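Long-range contacts in 5-dehydro-2-deoxygluconokinase (Bacillus halodurans C-125, PDB 2QCV), which probably phosphorylates 5-dehydro-2-deoxy-D-gluconate with ATP, giving 6-phospho-5-dehydro-2-deoxy-D-gluconate in the breakdown of myo-inositol: residues Thr206-Phe210 with Lys219-Thr225; Leu236-Lys240 with Tyr275-Phe279; Gly258-Lys262 with Asp326-Thr330. One frame throughout, in Å; residues are numbered along the deposited sequence. Where two conformers were deposited one is given.

Contact 1. Residues Thr206-Phe210 with Lys219-Thr225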
# COMPACT_ATOMS: atom_id res chain seq x y z
N THR A 206 3.12 -33.00 -3.56
CA THR A 206 2.52 -33.88 -2.60
C THR A 206 1.03 -34.01 -2.88
O THR A 206 0.42 -33.15 -3.52
CB THR A 206 2.73 -33.36 -1.15
OG1 THR A 206 1.99 -32.14 -0.97
CG2 THR A 206 4.21 -33.12 -0.85
N ARG A 207 0.41 -35.04 -2.33
CA ARG A 207 -1.03 -35.22 -2.47
C ARG A 207 -1.74 -33.98 -1.92
O ARG A 207 -2.67 -33.50 -2.52
CB ARG A 207 -1.45 -36.50 -1.73
CG ARG A 207 -2.93 -36.87 -1.75
CD ARG A 207 -3.47 -37.09 -3.17
NE ARG A 207 -4.18 -35.90 -3.67
CZ ARG A 207 -4.67 -35.75 -4.89
NH1 ARG A 207 -4.56 -36.72 -5.81
NH2 ARG A 207 -5.34 -34.63 -5.20
N GLU A 208 -1.28 -33.42 -0.81
CA GLU A 208 -1.89 -32.21 -0.26
C GLU A 208 -1.80 -31.02 -1.21
O GLU A 208 -2.77 -30.27 -1.37
CB GLU A 208 -1.28 -31.89 1.10
CG GLU A 208 -1.69 -32.89 2.17
N GLU A 209 -0.69 -30.91 -1.92
CA GLU A 209 -0.50 -29.86 -2.91
C GLU A 209 -1.41 -30.04 -4.13
O GLU A 209 -1.95 -29.06 -4.67
CB GLU A 209 0.97 -29.80 -3.28
CG GLU A 209 1.83 -29.26 -2.17
CD GLU A 209 3.34 -29.39 -2.36
OE1 GLU A 209 3.85 -30.22 -3.13
OE2 GLU A 209 4.05 -28.61 -1.72
N PHE A 210 -1.63 -31.27 -4.57
CA PHE A 210 -2.60 -31.50 -5.62
C PHE A 210 -4.00 -31.20 -5.15
O PHE A 210 -4.83 -30.71 -5.97
CB PHE A 210 -2.50 -32.91 -6.21
CG PHE A 210 -1.33 -33.08 -7.20
CD1 PHE A 210 -1.48 -32.71 -8.52
CD2 PHE A 210 -0.11 -33.54 -6.77
CE1 PHE A 210 -0.42 -32.87 -9.42
CE2 PHE A 210 0.98 -33.71 -7.69
CZ PHE A 210 0.82 -33.39 -8.99
N LYS A 219 -8.66 -34.82 0.99
CA LYS A 219 -7.74 -35.58 0.17
C LYS A 219 -8.41 -36.08 -1.08
O LYS A 219 -9.44 -36.71 -1.00
CB LYS A 219 -7.24 -36.77 0.95
CG LYS A 219 -6.23 -37.57 0.21
CD LYS A 219 -5.87 -38.83 1.00
CE LYS A 219 -4.88 -38.54 2.09
NZ LYS A 219 -4.49 -39.81 2.77
N GLY A 220 -7.77 -35.87 -2.22
CA GLY A 220 -8.28 -36.30 -3.50
C GLY A 220 -7.76 -37.69 -3.88
O GLY A 220 -7.00 -38.30 -3.14
N ASP A 221 -8.22 -38.16 -5.02
CA ASP A 221 -7.95 -39.51 -5.56
C ASP A 221 -7.00 -39.30 -6.72
O ASP A 221 -7.29 -38.50 -7.64
CB ASP A 221 -9.27 -40.11 -6.05
CG ASP A 221 -9.12 -41.49 -6.70
OD1 ASP A 221 -8.10 -41.78 -7.34
OD2 ASP A 221 -10.07 -42.28 -6.59
N ASN A 222 -5.86 -39.99 -6.70
CA ASN A 222 -4.84 -39.79 -7.74
C ASN A 222 -5.41 -40.13 -9.13
O ASN A 222 -5.00 -39.52 -10.13
CB ASN A 222 -3.60 -40.63 -7.49
CG ASN A 222 -2.81 -40.19 -6.27
OD1 ASN A 222 -3.19 -39.27 -5.56
ND2 ASN A 222 -1.70 -40.88 -6.04
N ASP A 223 -6.29 -41.14 -9.21
CA ASP A 223 -6.85 -41.53 -10.51
C ASP A 223 -7.69 -40.39 -11.09
O ASP A 223 -7.67 -40.15 -12.30
CB ASP A 223 -7.67 -42.83 -10.43
CG ASP A 223 -6.80 -44.05 -10.14
OD1 ASP A 223 -5.60 -44.03 -10.48
OD2 ASP A 223 -7.33 -45.02 -9.58
N GLU A 224 -8.40 -39.66 -10.25
CA GLU A 224 -9.17 -38.52 -10.70
C GLU A 224 -8.27 -37.35 -11.07
O GLU A 224 -8.52 -36.65 -12.06
CB GLU A 224 -10.20 -38.10 -9.65
CG GLU A 224 -11.34 -39.12 -9.52
CD GLU A 224 -11.97 -39.43 -10.88
OE1 GLU A 224 -12.45 -38.47 -11.53
OE2 GLU A 224 -11.93 -40.60 -11.32
N THR A 225 -7.22 -37.13 -10.29
CA THR A 225 -6.26 -36.06 -10.57
C THR A 225 -5.67 -36.23 -11.95
O THR A 225 -5.60 -35.25 -12.71
CB THR A 225 -5.14 -36.09 -9.54
OG1 THR A 225 -5.72 -35.86 -8.25
CG2 THR A 225 -4.04 -35.07 -9.84

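Contact 2. Residues Leu236-Lys240 with Tyr275-Phe279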
# COMPACT_ATOMS: atom_id res chain seq x y z
N LEU A 236 3.58 -36.52 -17.59
CA LEU A 236 4.10 -37.17 -16.39
C LEU A 236 3.67 -36.44 -15.16
O LEU A 236 3.90 -35.23 -15.05
CB LEU A 236 5.64 -37.24 -16.40
CG LEU A 236 6.35 -37.91 -15.20
CD1 LEU A 236 6.00 -39.44 -15.01
CD2 LEU A 236 7.84 -37.72 -15.36
N ILE A 237 3.05 -37.16 -14.22
CA ILE A 237 2.57 -36.54 -13.00
C ILE A 237 3.10 -37.37 -11.85
O ILE A 237 2.94 -38.61 -11.82
CB ILE A 237 1.00 -36.51 -12.97
CG1 ILE A 237 0.47 -35.72 -14.16
CG2 ILE A 237 0.45 -36.00 -11.62
CD1 ILE A 237 -1.02 -35.86 -14.43
N VAL A 238 3.79 -36.70 -10.93
CA VAL A 238 4.37 -37.37 -9.76
C VAL A 238 3.68 -36.90 -8.48
O VAL A 238 3.68 -35.71 -8.18
CB VAL A 238 5.89 -37.13 -9.68
CG1 VAL A 238 6.45 -37.81 -8.43
CG2 VAL A 238 6.60 -37.61 -11.01
N ILE A 239 3.04 -37.81 -7.77
CA ILE A 239 2.25 -37.44 -6.59
C ILE A 239 2.90 -38.13 -5.38
O ILE A 239 3.00 -39.36 -5.34
CB ILE A 239 0.73 -37.86 -6.72
CG1 ILE A 239 0.13 -37.37 -8.07
CG2 ILE A 239 -0.09 -37.37 -5.48
CD1 ILE A 239 -1.36 -37.66 -8.30
N LYS A 240 3.35 -37.33 -4.42
CA LYS A 240 4.10 -37.82 -3.25
C LYS A 240 3.21 -37.90 -2.02
O LYS A 240 2.40 -37.00 -1.73
CB LYS A 240 5.27 -36.90 -2.96
CG LYS A 240 6.16 -36.67 -4.19
CD LYS A 240 7.20 -35.64 -3.88
CE LYS A 240 6.69 -34.23 -3.93
NZ LYS A 240 7.67 -33.27 -3.28
N TYR A 275 14.24 -34.09 -3.33
CA TYR A 275 13.47 -35.04 -4.12
C TYR A 275 13.43 -34.64 -5.60
O TYR A 275 13.74 -35.45 -6.47
CB TYR A 275 12.07 -35.23 -3.52
CG TYR A 275 11.26 -36.30 -4.19
CD1 TYR A 275 10.74 -36.11 -5.46
CD2 TYR A 275 11.01 -37.52 -3.55
CE1 TYR A 275 9.99 -37.11 -6.10
CE2 TYR A 275 10.25 -38.51 -4.16
CZ TYR A 275 9.75 -38.31 -5.42
OH TYR A 275 9.00 -39.28 -6.03
N ALA A 276 13.12 -33.38 -5.89
CA ALA A 276 12.94 -32.91 -7.26
C ALA A 276 14.27 -32.94 -8.00
O ALA A 276 14.31 -33.38 -9.14
CB ALA A 276 12.36 -31.50 -7.29
N SER A 277 15.33 -32.45 -7.36
CA SER A 277 16.64 -32.40 -8.04
C SER A 277 17.13 -33.81 -8.40
O SER A 277 17.54 -34.06 -9.52
CB SER A 277 17.67 -31.63 -7.20
OG SER A 277 17.74 -32.05 -5.88
N ALA A 278 17.04 -34.74 -7.45
CA ALA A 278 17.52 -36.12 -7.68
C ALA A 278 16.60 -36.89 -8.65
O ALA A 278 17.07 -37.68 -9.46
CB ALA A 278 17.71 -36.88 -6.36
N PHE A 279 15.29 -36.68 -8.54
CA PHE A 279 14.35 -37.28 -9.48
C PHE A 279 14.64 -36.80 -10.90
O PHE A 279 14.78 -37.60 -11.84
CB PHE A 279 12.91 -36.94 -9.09
CG PHE A 279 11.88 -37.44 -10.06
CD1 PHE A 279 11.32 -38.71 -9.94
CD2 PHE A 279 11.43 -36.64 -11.07
CE1 PHE A 279 10.37 -39.17 -10.87
CE2 PHE A 279 10.48 -37.08 -11.98
CZ PHE A 279 9.96 -38.36 -11.88

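Contact 3. Residues Gly258-Lys262 with Asp326-Thr330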
# COMPACT_ATOMS: atom_id res chain seq x y z
N GLY A 258 7.37 -45.48 -5.90
CA GLY A 258 8.59 -45.23 -5.14
C GLY A 258 8.31 -45.34 -3.66
O GLY A 258 7.12 -45.31 -3.22
N TYR A 259 9.39 -45.40 -2.87
CA TYR A 259 9.35 -45.71 -1.46
C TYR A 259 10.19 -44.71 -0.69
O TYR A 259 11.32 -44.39 -1.10
CB TYR A 259 9.86 -47.15 -1.18
CG TYR A 259 9.22 -48.15 -2.13
CD1 TYR A 259 7.99 -48.73 -1.83
CD2 TYR A 259 9.79 -48.40 -3.37
CE1 TYR A 259 7.38 -49.57 -2.73
CE2 TYR A 259 9.17 -49.22 -4.27
CZ TYR A 259 7.97 -49.82 -3.92
OH TYR A 259 7.38 -50.64 -4.85
N ALA A 260 9.63 -44.27 0.43
CA ALA A 260 10.39 -43.50 1.44
C ALA A 260 11.50 -44.35 2.01
O ALA A 260 11.32 -45.57 2.21
CB ALA A 260 9.48 -43.00 2.55
N TYR A 261 12.65 -43.71 2.27
CA TYR A 261 13.77 -44.39 2.94
C TYR A 261 13.70 -44.19 4.44
O TYR A 261 13.32 -43.12 4.89
CB TYR A 261 15.11 -43.93 2.34
CG TYR A 261 15.32 -44.56 1.01
CD1 TYR A 261 14.76 -44.01 -0.15
CD2 TYR A 261 16.03 -45.74 0.89
CE1 TYR A 261 14.92 -44.62 -1.41
CE2 TYR A 261 16.20 -46.36 -0.35
CZ TYR A 261 15.63 -45.81 -1.48
OH TYR A 261 15.77 -46.44 -2.67
N LYS A 262 13.97 -45.25 5.20
CA LYS A 262 14.07 -45.18 6.65
C LYS A 262 15.12 -44.12 6.98
O LYS A 262 16.19 -44.12 6.39
CB LYS A 262 14.51 -46.53 7.24
CG LYS A 262 13.56 -47.71 7.05
CD LYS A 262 14.05 -48.93 7.84
CE LYS A 262 13.19 -50.19 7.66
NZ LYS A 262 11.75 -49.89 7.45
N ASP A 326 18.88 -50.10 0.56
CA ASP A 326 17.47 -50.50 0.32
C ASP A 326 16.69 -50.68 1.61
O ASP A 326 15.93 -51.62 1.76
CB ASP A 326 17.38 -51.73 -0.57
CG ASP A 326 15.95 -52.03 -1.07
OD1 ASP A 326 15.10 -51.10 -1.27
OD2 ASP A 326 15.68 -53.22 -1.28
N GLU A 327 16.87 -49.74 2.53
CA GLU A 327 16.11 -49.72 3.78
C GLU A 327 14.97 -48.72 3.61
O GLU A 327 15.11 -47.54 3.88
CB GLU A 327 17.00 -49.37 4.98
CG GLU A 327 18.01 -50.49 5.26
CD GLU A 327 18.95 -50.21 6.43
OE1 GLU A 327 18.95 -49.07 6.97
OE2 GLU A 327 19.70 -51.15 6.80
N THR A 328 13.85 -49.22 3.10
CA THR A 328 12.74 -48.38 2.72
C THR A 328 11.56 -48.71 3.61
O THR A 328 11.61 -49.69 4.36
CB THR A 328 12.34 -48.62 1.27
OG1 THR A 328 12.12 -50.02 1.09
CG2 THR A 328 13.43 -48.11 0.30
N ILE A 329 10.54 -47.86 3.55
CA ILE A 329 9.30 -48.03 4.32
C ILE A 329 8.20 -48.59 3.39
O ILE A 329 7.88 -48.00 2.36
CB ILE A 329 8.79 -46.70 4.89
CG1 ILE A 329 9.85 -46.09 5.83
CG2 ILE A 329 7.47 -46.89 5.65
CD1 ILE A 329 9.55 -44.65 6.23
N THR A 330 7.63 -49.72 3.77
CA THR A 330 6.56 -50.33 2.96
C THR A 330 5.34 -50.66 3.80
O THR A 330 4.35 -51.18 3.27
CB THR A 330 7.06 -51.59 2.19
OG1 THR A 330 7.45 -52.61 3.12
CG2 THR A 330 8.23 -51.29 1.23
O HOH W 1 7.22 -45.57 1.31
O HOH W 2 16.33 -49.00 -2.63
O HOH W 3 17.33 -45.90 4.62

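Contact 1. Residues Thr206-Phe210 with Lys219-Thr225
Arg207, in the first turn of helix 207-213, and Asn222 and Thr225, in the first turn of helix 222-229, join the two consecutive helices of a beta-alpha-beta crossover. Both hydrogen bonds between the segments leave one guanidinium nitrogen. Arg207 NH1 donates to Thr225 OG1 at 2.8 Å, and Arg207 NH1 also donates to Asn222 OD1 at 2.9 Å. The bonds are nearly straight (164° and 167°), with both acceptors almost in the guanidinium plane; together with the salt bridges of NH2 they would hold the group's orientation. With CG of Arg207 anti to the backbone N (chi1 -180°) and bends further out, the chain passes Lys219, where Arg207 CG meets Lys219 CG at 3.9 Å. Gly220 C lies over the centre of one guanidinium face, Phe210 CB over the rim of the opposite one. Asp211 and Glu214 form salt bridges with Arg207 NH2, likely offsetting its positive charge and keeping it ionised; Glu214 also bonds the Thr225 hydroxyl. The crossover links strand 202-206 to its parallel neighbour, strand 236-240. The apolar side of the contact faces the latter: Thr225 CG2 packs against Phe210 CD1 at 3.7 Å, and both residues touch Ile239. At the first helix's start Thr206 and Glu209 close a capping box, Glu209 N giving to Thr206 OG1 at 3.1 Å and Thr206 N to Glu209 OE1 at 2.9 Å.

Contact 2. Residues Leu236-Lys240 with Tyr275-Phe279
Apolar packing carries the deeper half of this contact, where Val238 and Leu236 of strand 236-240 meet Phe279 of helix 271-284. Val238 splits its branches between two aromatic side chains. Its CG2 comes within 3.6 Å of Phe279 CZ, obliquely to the ring, whereas Val238 CG1 packs on Tyr275 CE1 at 4.3 Å, beside the phenol hydroxyl. Leu236 reaches Phe279 from the ring edge, with Leu236 CD2 4.1 Å from Phe279 CZ. Both aromatic residues hold CG anti to the backbone N (chi1 -174° for Tyr275 and 176° for Phe279), a shared setting that sends their rings across to the strand one helical turn apart.

CH-pi contact marks the other end. Lys240 CD sits over the centre of the Tyr275 ring, 3.8 Å from its centroid, and the two side chains slide past each other in opposite directions. The ammonium group adds little: Lys240 NZ is 5.2 Å from that centroid, at most a weak cation-pi attraction, and its ion pair with Glu175 is long. Polar bonding of the tyrosine is directed elsewhere, its hydroxyl pairing with Ser246.

Leu236, Val238 and Lys240 alternate with Ile237 and Ile239, which turn to helix 222-229 on the other side of the sheet. With segment axes 12.3 Å apart, this is the helix-on-sheet layering of the ribokinase-like alpha/beta fold; helix 271-284 begins in the GAGD signature that, in PfkB kinases generally, lies at the phosphoryl-transfer site.

Contact 3. Residues Gly258-Lys262 with Asp326-Thr330
Tyr261 and Thr328 form the tight centre, their side chains lying side by side and pointing the same way. Thr328 CG2 rests over the phenol face, 3.6 Å from the Tyr261 ring centroid, in a CH-pi contact displaced toward CE2. Having CG2 of Thr328 anti to its carbonyl carbon brings the methyl to the ring. The backbones of the pair form a single beta bridge, flanked by Ile329 N to Ala260 O at 2.8 Å (158°) and Lys262 N to Glu327 O at 2.9 Å (156°). Beside it Ile329 CD1 packs on Ala260 CB at 4.0 Å, and a water joins Ala260 N to Ile329 O. Helices 289-305 and 316-325 also pack on Tyr261, so an alanine in its place would probably leave the Thr328 methyl without its aromatic surface and open a gap toward both helices.

Outward the packing thins. Tyr259 CD1 only brushes Thr330 CG2 at 4.0 Å, and the bond of Lys262 NZ to Thr328 O is doubtful, since the lysine was modelled in two conformers. Another water ties the hydroxyl of buried Tyr261 to exposed Asp326 OD1. Main-chain bonds, a ring contact and an apolar pair thus fix the crossing; rim side chains add little.

From the N terminus, contact 1 comes first and closes the short eight-residue connection between helices 207-213 and 222-229, before strand 236-240 opens contact 2. These two are in series yet touch: Arg207 N lies 2.9 Å from Lys240 O, a probable hydrogen bond, so the helical crossover and the strand it leads to are joined directly. Contact 2 closes a 34-residue excursion through strands 246-250 and 255-258 back to helix 271-284. Contact 3 starts inside that excursion and ends after helix 316-325, so contacts 2 and 3 cross. Contact 3 ties the loop after the sheet's edge strand to the chain's C-terminal tail, with nearest atoms about 6 Å from contact 2.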